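Local coordinates for cell division control protein (Pyrococcus abyssi, PDB 6RPP), which probably excises itself from the host helicase by protein splicing, as an intein of the HINT fold, joining the flanking extein segments, at residues A[9-14]-A[51-56]. The protein carries 2 engineered substitutions. Numbering follows the deposited sequence.
Sequences TEVVLG and IEVYSL
The backbone N of G14 donates a hydrogen bond to the carbonyl O of E52 (2.9 Å). The same oxygen takes a CA-H...O contact from L13 CA at 3.3 Å, and L13 CD2 also lies against it, so a single carbonyl gathers contacts from L13 and G14. Packing is tight beside this bond, where the Y54 ring lies obliquely along the 12-14 backbone: its CE2 comes to 3.5 Å from G14 CA, and its CD2 meets V12 CG1 at 3.6 Å. That methyl reaches the ring because it stands anti to the V12 backbone N (chi1 -178°). Between V12 and Y54 the backbones part enough to admit a water, which donates to V12 O and accepts from Y54 N, linking the two backbones.

Within the beta-rich HINT fold of the intein splicing domain, the contact joins 11-14 to the end of strand 44-56, residues 11-14 and 51-54 running almost at right angles (92°). F158 of strand 157-160 touches both V11 and V53. On this inward side V11 CG1 meets V53 CG1 at 3.8 Å, and helix 21-35 adds I24 against V11 and I51. Looser by comparison is the meeting of L13 CD2 with I51 CD1, 4.2 Å apart with the side chains crossing at a slant.

Whereas V11 and V53 are buried, E52, G14 and Y54 form a partly exposed edge. With CG anti to the backbone N (chi1 -175°) and its chain extended, the glutamate runs past G14, placing OE2 3.3 Å from G14 O; both are acceptors, and this approach is probably mildly unfavourable. K65 of the adjacent strand 63-75 touches both E52 and Y54.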
# COMPACT_ATOMS: atom_id res chain seq x y z
N THR A 9 7.00 -0.98 4.85
CA THR A 9 5.55 -1.06 5.07
C THR A 9 5.21 -2.52 5.36
O THR A 9 5.55 -3.38 4.56
CB THR A 9 4.82 -0.59 3.83
OG1 THR A 9 5.37 0.69 3.41
CG2 THR A 9 3.31 -0.44 4.07
N GLU A 10 4.60 -2.82 6.53
CA GLU A 10 4.38 -4.21 6.92
C GLU A 10 2.96 -4.67 6.58
O GLU A 10 1.97 -4.15 7.10
CB GLU A 10 4.64 -4.37 8.43
CG GLU A 10 6.09 -4.13 8.79
CD GLU A 10 6.53 -4.60 10.17
OE1 GLU A 10 5.70 -5.11 10.98
OE2 GLU A 10 7.76 -4.41 10.48
N VAL A 11 2.88 -5.65 5.68
CA VAL A 11 1.60 -6.21 5.21
C VAL A 11 1.11 -7.22 6.22
O VAL A 11 1.86 -8.12 6.62
CB VAL A 11 1.81 -6.89 3.85
CG1 VAL A 11 0.52 -7.46 3.33
CG2 VAL A 11 2.38 -5.83 2.82
N VAL A 12 -0.16 -7.08 6.63
CA VAL A 12 -0.79 -8.09 7.48
C VAL A 12 -1.22 -9.30 6.64
O VAL A 12 -2.02 -9.20 5.70
CB VAL A 12 -1.96 -7.48 8.25
CG1 VAL A 12 -2.61 -8.52 9.20
CG2 VAL A 12 -1.51 -6.30 9.04
N LEU A 13 -0.61 -10.44 6.90
CA LEU A 13 -0.97 -11.66 6.20
C LEU A 13 -2.15 -12.34 6.90
O LEU A 13 -2.29 -12.28 8.13
CB LEU A 13 0.23 -12.60 6.12
CG LEU A 13 1.42 -12.01 5.39
CD1 LEU A 13 2.65 -12.93 5.54
CD2 LEU A 13 1.11 -11.74 3.95
N GLY A 14 -3.03 -12.95 6.10
CA GLY A 14 -4.17 -13.64 6.68
C GLY A 14 -3.82 -14.91 7.39
O GLY A 14 -4.68 -15.48 8.07
N ILE A 51 -0.45 -14.91 -1.96
CA ILE A 51 -0.47 -14.70 -0.52
C ILE A 51 -1.85 -14.19 -0.13
O ILE A 51 -2.65 -13.79 -0.97
CB ILE A 51 0.63 -13.70 -0.08
CG1 ILE A 51 0.34 -12.33 -0.65
CG2 ILE A 51 1.99 -14.16 -0.57
CD1 ILE A 51 1.35 -11.32 -0.20
N GLU A 52 -2.14 -14.29 1.16
CA GLU A 52 -3.44 -13.90 1.70
C GLU A 52 -3.24 -12.59 2.46
O GLU A 52 -2.38 -12.52 3.35
CB GLU A 52 -3.98 -15.01 2.60
CG GLU A 52 -5.37 -14.74 3.11
CD GLU A 52 -5.90 -15.89 3.92
OE1 GLU A 52 -6.95 -16.45 3.53
OE2 GLU A 52 -5.26 -16.25 4.93
N VAL A 53 -3.99 -11.57 2.09
CA VAL A 53 -3.89 -10.26 2.75
C VAL A 53 -5.27 -10.00 3.33
O VAL A 53 -6.18 -10.83 3.14
CB VAL A 53 -3.49 -9.16 1.77
CG1 VAL A 53 -2.04 -9.42 1.28
CG2 VAL A 53 -4.51 -9.07 0.66
N TYR A 54 -5.42 -8.87 4.01
CA TYR A 54 -6.73 -8.39 4.45
C TYR A 54 -7.08 -7.17 3.62
O TYR A 54 -6.25 -6.27 3.45
CB TYR A 54 -6.73 -8.02 5.94
CG TYR A 54 -6.71 -9.24 6.84
CD1 TYR A 54 -7.88 -9.97 7.07
CD2 TYR A 54 -5.53 -9.68 7.43
CE1 TYR A 54 -7.86 -11.07 7.87
CE2 TYR A 54 -5.52 -10.77 8.24
CZ TYR A 54 -6.69 -11.46 8.46
OH TYR A 54 -6.69 -12.56 9.26
N SER A 55 -8.32 -7.14 3.13
CA SER A 55 -8.81 -6.05 2.31
C SER A 55 -10.11 -5.47 2.84
O SER A 55 -10.97 -6.19 3.34
CB SER A 55 -8.99 -6.50 0.91
OG SER A 55 -7.76 -7.03 0.43
N LEU A 56 -10.25 -4.16 2.71
CA LEU A 56 -11.51 -3.49 3.01
C LEU A 56 -12.47 -3.53 1.83
O LEU A 56 -12.09 -3.28 0.68
CB LEU A 56 -11.23 -2.04 3.39
CG LEU A 56 -12.39 -1.15 3.83
CD1 LEU A 56 -13.04 -1.68 5.10
CD2 LEU A 56 -11.86 0.26 4.02
O HOH W 1 -3.13 -7.13 4.46